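Local coordinates for protein type II 3-hydroxyacyl-CoA dehydrogenase (Thermus thermophilus, PDB 1UAY) that probably catalyses the NAD-dependent oxidation of 3-hydroxyacyl-CoA to 3-ketoacyl-CoA in fatty acid beta-oxidation, using a Rossmann-fold domain that holds adenosine in this crystal, at residues H89-E92 and S93-V97; V97-V100 and N101-T105. All blocks are in the same frame, centred on the assembly; numbering follows the deposited sequence. Where two conformers were deposited one is given.

Contact 1. Residues H89-E92 and S93-V97; sequences HGLE and SFRRV
E92 and R95 meet at about a right angle, the carboxylate and guanidinium planes turned 38° apart. NH1 of R95 reaches OE1 of E92 at 3.2 Å in a salt bridge; the oxygen lies at the edge of the guanidinium and in its plane, whereas the nitrogen stands above the carboxylate plane. R95 runs extended from the backbone and bends at chi3 (-70°), which turns its head back toward the preceding turn. There NH2 comes within 4.1 Å of CD2 of L91, whose side chain slants across that of the arginine. NE of R95 has a second acidic partner, E99 of the second subunit, so the guanidinium is shared between its own helix and that subunit. This is the first turn of helix 91-116, with G90 as N-cap residue, in a Rossmann-fold short-chain dehydrogenase. Just before the helix, H89 turns its ring back toward this end: ND1 donates to O of G90 at 2.8 Å, with the acceptor in the ring plane, and CE1 lies 3.1 Å from OG of S93. The stronger partner of that hydroxyl is E80, to which it is hydrogen-bonded. The N-H of F94 lies at the edge of the imidazole, while the phenyl ring of F94 leads away to stack on F106 of the second subunit. R95 N donates to L91 O at 2.9 Å, an i to i+4 bond of the first turn.

Contact 2. Residues V97-V100 and N101-T105; sequences VLEV and NLLGT
L98 O accepts two backbone N-H groups at once, L102 N at 2.9 Å and L103 N at 3.0 Å, where helix 91-116 of the Rossmann fold widens into a pi-type turn. The second bond is the straighter, 165° at the hydrogen against 143°, and G104 N repeats the wider spacing by donating to E99 O. Before the widening the pattern is alpha-helical, N101 N donating to V97 O. On one flank E99 and L103 lie side by side, pointing the same way; in the conformer described E99 is bent at chi2 (-69°) and its OE2 comes within 3.6 Å of CD1 of L103, a contact the second conformer leaves doubtful. L103 also packs against R95 of the second subunit. L98 and L102 face the same subunit, their own CD2 atoms 4.5 Å apart. N101 slants its amide across V97, ND2 of N101 lying 3.5 Å from CG1 of V97. Both ends of this buried amide are satisfied beyond the turn: OD1 accepts from the backbone N of V76, and ND2 bonds to S151 on helix 146-166, which should fix its rotation. V100 beside it touches the bound adenosine. Further along, a water donates to both V100 O and T105 OG1, bridging the widened turn, and OG1 itself donates to N101 O at 2.9 Å.

In the fold
Contacts 1 and 2 are successive parts of helix 91-116, sharing V97 and centred 12 Å apart. Contact 1, about 20 Å from the centre of the chain, is partly buried: a charged pair and polar groups mark the helix start. Contact 2, about 10 Å from that centre, is buried, and its chemistry is mostly backbone bonding and aliphatic packing, with one asparagine amide tied to neighbouring elements. Both lean on helix 146-166 and on the second subunit, but contact 1 meets that subunit through stacked rings and a salt bridge, contact 2 chiefly through leucines. The adenosine pocket includes V100 of contact 2; the R96 side chain of contact 1 also approaches a bound adenosine.

Contact 1. Residues H89-E92 and S93-V97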
# COMPACT_ATOMS: atom_id res chain seq x y z
N HIS A 89 24.95 12.18 4.99
CA HIS A 89 25.08 11.01 4.12
C HIS A 89 25.76 11.49 2.83
O HIS A 89 25.38 12.52 2.27
CB HIS A 89 23.67 10.49 3.81
CG HIS A 89 23.62 9.16 3.12
ND1 HIS A 89 24.19 8.93 1.89
CD2 HIS A 89 22.96 8.03 3.45
CE1 HIS A 89 23.89 7.70 1.49
NE2 HIS A 89 23.14 7.14 2.42
N GLY A 90 26.76 10.75 2.37
CA GLY A 90 27.45 11.13 1.15
C GLY A 90 26.52 11.07 -0.05
O GLY A 90 25.63 10.22 -0.12
N LEU A 91 26.73 11.95 -1.01
CA LEU A 91 25.89 11.96 -2.20
C LEU A 91 26.29 10.85 -3.17
O LEU A 91 25.42 10.24 -3.80
CB LEU A 91 25.98 13.32 -2.90
CG LEU A 91 24.94 13.61 -3.97
CD1 LEU A 91 23.53 13.50 -3.37
CD2 LEU A 91 25.17 15.00 -4.55
N GLU A 92 27.58 10.57 -3.26
CA GLU A 92 28.06 9.54 -4.17
C GLU A 92 27.60 8.14 -3.77
O GLU A 92 27.25 7.34 -4.63
CB GLU A 92 29.58 9.58 -4.28
CG GLU A 92 30.16 8.56 -5.26
CD GLU A 92 29.40 8.52 -6.59
OE1 GLU A 92 29.28 9.58 -7.24
OE2 GLU A 92 28.93 7.43 -6.97
N SER A 93 27.60 7.84 -2.47
CA SER A 93 27.16 6.52 -2.03
C SER A 93 25.68 6.33 -2.37
O SER A 93 25.27 5.25 -2.77
CB SER A 93 27.38 6.34 -0.53
OG SER A 93 26.73 7.35 0.21
N PHE A 94 24.90 7.40 -2.23
CA PHE A 94 23.48 7.35 -2.55
C PHE A 94 23.33 7.11 -4.05
O PHE A 94 22.56 6.25 -4.48
CB PHE A 94 22.81 8.68 -2.18
CG PHE A 94 21.32 8.71 -2.45
CD1 PHE A 94 20.42 8.18 -1.54
CD2 PHE A 94 20.83 9.28 -3.62
CE1 PHE A 94 19.04 8.21 -1.78
CE2 PHE A 94 19.46 9.31 -3.88
CZ PHE A 94 18.57 8.78 -2.96
N ARG A 95 24.07 7.86 -4.85
CA ARG A 95 24.01 7.72 -6.30
C ARG A 95 24.37 6.31 -6.76
O ARG A 95 23.73 5.76 -7.65
CB ARG A 95 24.92 8.75 -6.99
CG ARG A 95 24.88 8.67 -8.51
CD ARG A 95 25.78 9.70 -9.18
NE ARG A 95 25.27 11.07 -9.03
CZ ARG A 95 25.84 12.01 -8.29
NH1 ARG A 95 26.95 11.74 -7.61
NH2 ARG A 95 25.31 13.22 -8.23
N ARG A 96 25.41 5.73 -6.15
CA ARG A 96 25.85 4.39 -6.52
C ARG A 96 24.76 3.34 -6.30
O ARG A 96 24.52 2.48 -7.15
CB ARG A 96 27.10 4.00 -5.73
CG ARG A 96 27.59 2.59 -6.02
CD ARG A 96 27.92 2.40 -7.49
NE ARG A 96 28.39 1.04 -7.79
CZ ARG A 96 28.73 0.61 -9.00
NH1 ARG A 96 28.66 1.43 -10.04
NH2 ARG A 96 29.14 -0.63 -9.17
N VAL A 97 24.09 3.42 -5.15
CA VAL A 97 23.03 2.47 -4.85
C VAL A 97 21.90 2.60 -5.87
O VAL A 97 21.36 1.60 -6.34
CB VAL A 97 22.48 2.68 -3.42
CG1 VAL A 97 21.32 1.73 -3.17
CG2 VAL A 97 23.59 2.43 -2.41

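Contact 2. Residues V97-V100 and N101-T105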
# COMPACT_ATOMS: atom_id res chain seq x y z
N VAL A 97 24.09 3.42 -5.15
CA VAL A 97 23.03 2.47 -4.85
C VAL A 97 21.90 2.60 -5.87
O VAL A 97 21.36 1.60 -6.34
CB VAL A 97 22.48 2.68 -3.42
CG1 VAL A 97 21.32 1.73 -3.17
CG2 VAL A 97 23.59 2.43 -2.41
N LEU A 98 21.55 3.84 -6.23
CA LEU A 98 20.49 4.06 -7.21
C LEU A 98 20.92 3.53 -8.57
O LEU A 98 20.14 2.91 -9.29
CB LEU A 98 20.17 5.55 -7.35
CG LEU A 98 19.40 6.29 -6.25
CD1 LEU A 98 19.00 7.66 -6.79
CD2 LEU A 98 18.16 5.51 -5.85
N GLU A 99 22.17 3.79 -8.93
CA GLU A 99 22.70 3.36 -10.22
C GLU A 99 22.62 1.84 -10.40
O GLU A 99 22.12 1.34 -11.40
CB GLU A 99 24.15 3.84 -10.38
CG GLU A 99 24.31 5.29 -10.73
CD GLU A 99 23.82 5.55 -12.14
OE1 GLU A 99 24.35 4.96 -13.08
OE2 GLU A 99 22.93 6.38 -12.30
N VAL A 100 23.10 1.08 -9.43
CA VAL A 100 23.08 -0.37 -9.55
C VAL A 100 21.70 -1.00 -9.39
O VAL A 100 21.25 -1.76 -10.25
CB VAL A 100 24.03 -1.02 -8.51
CG1 VAL A 100 23.99 -2.54 -8.67
CG2 VAL A 100 25.45 -0.49 -8.68
N ASN A 101 21.02 -0.67 -8.29
CA ASN A 101 19.72 -1.26 -7.99
C ASN A 101 18.54 -0.80 -8.84
O ASN A 101 17.68 -1.60 -9.20
CB ASN A 101 19.36 -1.03 -6.52
CG ASN A 101 20.33 -1.69 -5.57
OD1 ASN A 101 21.18 -2.48 -5.99
ND2 ASN A 101 20.20 -1.37 -4.29
N LEU A 102 18.50 0.49 -9.16
CA LEU A 102 17.37 1.01 -9.93
C LEU A 102 17.69 1.17 -11.40
O LEU A 102 17.02 0.59 -12.25
CB LEU A 102 16.90 2.33 -9.32
CG LEU A 102 15.70 3.05 -9.95
CD1 LEU A 102 14.54 2.08 -10.17
CD2 LEU A 102 15.28 4.19 -9.04
N LEU A 103 18.72 1.95 -11.72
CA LEU A 103 19.07 2.15 -13.12
C LEU A 103 19.48 0.81 -13.75
O LEU A 103 19.12 0.53 -14.90
CB LEU A 103 20.19 3.19 -13.26
CG LEU A 103 20.60 3.46 -14.71
CD1 LEU A 103 20.91 4.95 -14.91
CD2 LEU A 103 21.80 2.60 -15.07
N GLY A 104 20.21 -0.02 -13.01
CA GLY A 104 20.61 -1.31 -13.54
C GLY A 104 19.40 -2.16 -13.89
O GLY A 104 19.36 -2.82 -14.93
N THR A 105 18.40 -2.17 -13.01
CA THR A 105 17.18 -2.93 -13.25
C THR A 105 16.43 -2.39 -14.47
O THR A 105 15.93 -3.15 -15.29
CB THR A 105 16.27 -2.91 -12.01
OG1 THR A 105 16.88 -3.70 -10.98
CG2 THR A 105 14.90 -3.47 -12.32
O HOH W 1 19.92 -4.27 -10.76